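Local coordinates for outer membrane associated protein (Francisella tularensis subsp. tularensis, PDB 6U83), which is an outer membrane protein, possibly a porin, whose OmpA-like domain binds D-alanine and probably attaches to peptidoglycan peptides, at residues S107-D110 against I111-Q114; N113-L116 against S117-R120. All coordinates share one frame; numbering follows the deposited sequence.

Contact 1 of 2, residues S107-D110 against I111-Q114. With DAL (D-alanine), chain D.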
# COMPACT_ATOMS: atom_id res chain seq x y z
N SER A 107 18.34 -18.45 -7.67
CA SER A 107 17.49 -17.67 -8.56
C SER A 107 16.49 -18.53 -9.33
O SER A 107 15.87 -18.04 -10.28
CB SER A 107 18.35 -16.87 -9.55
OG SER A 107 19.07 -17.75 -10.39
N GLU A 108 16.31 -19.80 -8.93
CA GLU A 108 15.35 -20.67 -9.60
C GLU A 108 13.97 -20.04 -9.70
O GLU A 108 13.24 -20.28 -10.68
CB GLU A 108 15.27 -22.01 -8.85
CG GLU A 108 14.66 -23.16 -9.67
CD GLU A 108 14.50 -24.45 -8.87
OE1 GLU A 108 13.80 -25.38 -9.35
OE2 GLU A 108 15.07 -24.53 -7.76
N PHE A 109 13.59 -19.22 -8.72
CA PHE A 109 12.22 -18.74 -8.58
C PHE A 109 12.12 -17.24 -8.74
O PHE A 109 11.16 -16.63 -8.25
CB PHE A 109 11.63 -19.20 -7.24
CG PHE A 109 11.40 -20.70 -7.18
CD1 PHE A 109 10.35 -21.29 -7.88
CD2 PHE A 109 12.25 -21.52 -6.45
CE1 PHE A 109 10.14 -22.67 -7.85
CE2 PHE A 109 12.05 -22.89 -6.41
CZ PHE A 109 11.00 -23.48 -7.11
N ASP A 110 13.08 -16.61 -9.41
CA ASP A 110 13.00 -15.16 -9.59
C ASP A 110 11.83 -14.78 -10.50
O ASP A 110 11.06 -13.87 -10.18
CB ASP A 110 14.32 -14.60 -10.11
CG ASP A 110 14.81 -15.30 -11.36
OD1 ASP A 110 14.06 -16.13 -11.93
OD2 ASP A 110 15.96 -15.02 -11.76
N ILE A 111 11.66 -15.47 -11.63
CA ILE A 111 10.54 -15.15 -12.52
C ILE A 111 9.22 -15.55 -11.88
O ILE A 111 8.23 -14.80 -11.96
CB ILE A 111 10.72 -15.82 -13.88
CG1 ILE A 111 12.06 -15.39 -14.49
CG2 ILE A 111 9.54 -15.45 -14.79
CD1 ILE A 111 12.28 -15.84 -15.89
N TYR A 112 9.18 -16.72 -11.23
CA TYR A 112 8.01 -17.12 -10.46
C TYR A 112 7.57 -16.01 -9.52
O TYR A 112 6.39 -15.63 -9.50
CB TYR A 112 8.33 -18.39 -9.66
CG TYR A 112 7.18 -18.91 -8.81
CD1 TYR A 112 6.90 -18.39 -7.55
CD2 TYR A 112 6.38 -19.95 -9.28
CE1 TYR A 112 5.84 -18.90 -6.77
CE2 TYR A 112 5.34 -20.43 -8.54
CZ TYR A 112 5.08 -19.91 -7.29
OH TYR A 112 4.03 -20.43 -6.59
N ASN A 113 8.49 -15.47 -8.74
CA ASN A 113 8.11 -14.50 -7.72
C ASN A 113 7.82 -13.13 -8.31
O ASN A 113 7.04 -12.36 -7.74
CB ASN A 113 9.20 -14.39 -6.67
CG ASN A 113 9.15 -15.53 -5.68
OD1 ASN A 113 8.29 -15.56 -4.79
ND2 ASN A 113 10.06 -16.49 -5.83
N GLN A 114 8.45 -12.82 -9.44
CA GLN A 114 8.06 -11.64 -10.20
C GLN A 114 6.59 -11.74 -10.61
O GLN A 114 5.83 -10.77 -10.48
CB GLN A 114 8.95 -11.51 -11.44
CG GLN A 114 8.50 -10.47 -12.45
CD GLN A 114 8.75 -9.05 -11.98
OE1 GLN A 114 9.75 -8.77 -11.31
NE2 GLN A 114 7.84 -8.15 -12.33
N DAL D . 8.31 -16.04 -2.13
CA DAL D . 7.03 -16.43 -1.56
CB DAL D . 6.43 -17.61 -2.34
C DAL D . 6.03 -15.27 -1.51
O DAL D . 4.86 -15.50 -1.19
OXT DAL D . 6.36 -14.10 -1.79
O HOH W 1 10.95 -18.97 -11.69
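Asn113 reaches back to Phe109, the N-cap residue of helix 110-130, and its side chain can be followed outward from there. CB packs 3.4 Å from Phe109 O, and CG lies equally close to that oxygen. With CG anti to the carbonyl carbon of its own residue (chi1 -79°), the amide starts beside the backbone N, from where ND2 can reach the same carbonyl as the backbone N-H. Of the two branches, ND2 donates to Phe109 O at 2.7 Å and also to a sulfonate oxygen of a bound HEPES molecule, probably from the crystallisation liquor; OD1 accepts from the ammonium N of D-alanine, also at 2.7 Å. Phe109 O is gripped twice, since the backbone N of Asn113 donates to it at 3.0 Å; the two donors arrive from opposite faces of the carbonyl plane. The bonds of ND2 and OD1 together fix the rotation of the amide. Gln114 N bonds in turn to Asp110 O.

Phe109 and Tyr112 run side by side in an edge-to-face pair, the edge of Phe109 toward the face of Tyr112, with ring centroids 5.8 Å apart and planes at 84°. Phe109 CD1 lies 4.0 Å from Tyr112 CB. The hydroxyl of Tyr112 continues to the carboxylate of Asp67, another residue of the pocket. A water accepts from Tyr112 N and donates to Glu108 O, bridging the loop and the helix. The type I turn from Ser107 to Asp110 leads into a helix N-terminus whose first turn forms part of the D-alanine pocket of an OmpA-like domain.

Contact 2 of 2, residues N113-L116 against S117-R120. With DAL (D-alanine), chain D.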
# COMPACT_ATOMS: atom_id res chain seq x y z
N ASN A 113 8.49 -15.47 -8.74
CA ASN A 113 8.11 -14.50 -7.72
C ASN A 113 7.82 -13.13 -8.31
O ASN A 113 7.04 -12.36 -7.74
CB ASN A 113 9.20 -14.39 -6.67
CG ASN A 113 9.15 -15.53 -5.68
OD1 ASN A 113 8.29 -15.56 -4.79
ND2 ASN A 113 10.06 -16.49 -5.83
N GLN A 114 8.45 -12.82 -9.44
CA GLN A 114 8.06 -11.64 -10.20
C GLN A 114 6.59 -11.74 -10.61
O GLN A 114 5.83 -10.77 -10.48
CB GLN A 114 8.95 -11.51 -11.44
CG GLN A 114 8.50 -10.47 -12.45
CD GLN A 114 8.75 -9.05 -11.98
OE1 GLN A 114 9.75 -8.77 -11.31
NE2 GLN A 114 7.84 -8.15 -12.33
N LYS A 115 6.18 -12.89 -11.13
CA LYS A 115 4.79 -13.04 -11.55
C LYS A 115 3.88 -12.97 -10.34
O LYS A 115 2.85 -12.27 -10.35
CB LYS A 115 4.61 -14.35 -12.31
CG LYS A 115 4.10 -14.18 -13.73
CD LYS A 115 5.01 -13.26 -14.55
CE LYS A 115 4.38 -12.88 -15.90
NZ LYS A 115 5.06 -11.68 -16.47
N LEU A 116 4.26 -13.66 -9.27
CA LEU A 116 3.50 -13.61 -8.03
C LEU A 116 3.27 -12.17 -7.59
O LEU A 116 2.14 -11.76 -7.33
CB LEU A 116 4.25 -14.41 -6.96
CG LEU A 116 3.66 -14.42 -5.57
CD1 LEU A 116 2.17 -14.75 -5.61
CD2 LEU A 116 4.46 -15.42 -4.72
N SER A 117 4.34 -11.37 -7.60
CA SER A 117 4.21 -10.00 -7.13
C SER A 117 3.31 -9.17 -8.03
O SER A 117 2.57 -8.30 -7.55
CB SER A 117 5.59 -9.35 -7.03
OG SER A 117 6.07 -9.09 -8.33
N GLU A 118 3.39 -9.40 -9.34
CA GLU A 118 2.46 -8.77 -10.27
C GLU A 118 1.03 -9.15 -9.95
O GLU A 118 0.13 -8.30 -10.02
CB GLU A 118 2.80 -9.18 -11.71
CG GLU A 118 4.13 -8.67 -12.22
CD GLU A 118 4.46 -9.18 -13.63
OE1 GLU A 118 3.63 -9.03 -14.54
OE2 GLU A 118 5.56 -9.74 -13.82
N LYS A 119 0.79 -10.42 -9.64
CA LYS A 119 -0.55 -10.88 -9.29
C LYS A 119 -1.04 -10.22 -8.01
O LYS A 119 -2.24 -9.98 -7.87
CB LYS A 119 -0.56 -12.40 -9.11
CG LYS A 119 -0.37 -13.26 -10.37
CD LYS A 119 -0.38 -14.75 -9.96
CE LYS A 119 -0.41 -15.67 -11.15
NZ LYS A 119 -0.38 -17.11 -10.68
N ARG A 120 -0.13 -9.92 -7.08
CA ARG A 120 -0.52 -9.25 -5.85
C ARG A 120 -0.95 -7.81 -6.14
O ARG A 120 -2.02 -7.37 -5.71
CB ARG A 120 0.63 -9.31 -4.84
CG ARG A 120 0.84 -10.72 -4.22
CD ARG A 120 2.07 -10.81 -3.28
NE ARG A 120 2.05 -12.08 -2.56
CZ ARG A 120 3.12 -12.72 -2.10
NH1 ARG A 120 4.35 -12.23 -2.29
NH2 ARG A 120 2.95 -13.86 -1.45
N DAL D . 8.31 -16.04 -2.13
CA DAL D . 7.03 -16.43 -1.56
CB DAL D . 6.43 -17.61 -2.34
C DAL D . 6.03 -15.27 -1.51
O DAL D . 4.86 -15.50 -1.19
OXT DAL D . 6.36 -14.10 -1.79
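Leu116 has CG anti to the backbone N (chi1 177°), while Arg120, one turn later, has CG anti to the carbonyl carbon (chi1 -73°) and then runs extended to NE; with these torsions the two side chains cross beside the ligand. There Leu116 CG sits over the centre of one guanidinium face, 3.9 Å from Arg120 CZ. Arg120 turns its edge to D-alanine: NH1 donates to OXT at 2.8 Å and NH2 to O at 2.5 Å, a two-pronged grip on the carboxylate in which the second distance is short and, at this resolution, no measure of strength. Leu116 CD2 comes within van der Waals distance of the same carboxylate, 3.6 Å from the ligand O. Bonds from NE to Lys68 O and from NH1 to Tyr99 O help hold the guanidinium in position.

A polar cluster occupies another side of the helix. Glu118 OE2 accepts from Gln114 NE2 at 3.2 Å; the donor stands above the carboxylate plane, whereas the oxygen lies close to the plane of the glutamine amide. Lys115, its chain bent at chi2, brings NZ to the same OE2 at 3.3 Å, a salt bridge whose hydrogen bond is weak. Ser117 is buried, and its OG donates to Gln114 O at 2.7 Å, approaching from the same face of that carbonyl as the helical Glu118 N; OG is also bonded to Gly144 N, beyond the helix. Two kinds of charge pairing result: Arg120 meets the ligand carboxylate through two bonds, with a leucine against its flat face that probably limits access of water and strengthens the attraction, whereas the longer contact of Lys115 with Glu118 probably contributes only modestly.

In the fold
Contacts 1 and 2 overlap near the start of helix 110-130, sharing Asn113 and Gln114, with centres about 9 Å apart. Contact 1 lies at the surface, where the loop after strand 94-98 enters the helix, and relies on aromatic packing and on polar groups around the cap. Contact 2 is partly buried, nearer the centre of the chain, within the beta-alpha-beta unit of strands 94-98 and 138-142, and adds charged pairs to the regular helical bonds. Both reach D-alanine, with divided chemistry: the shared Asn113 supplies a neutral acceptor for its ammonium group, and contact 2 adds Arg120, a cationic donor for its carboxylate.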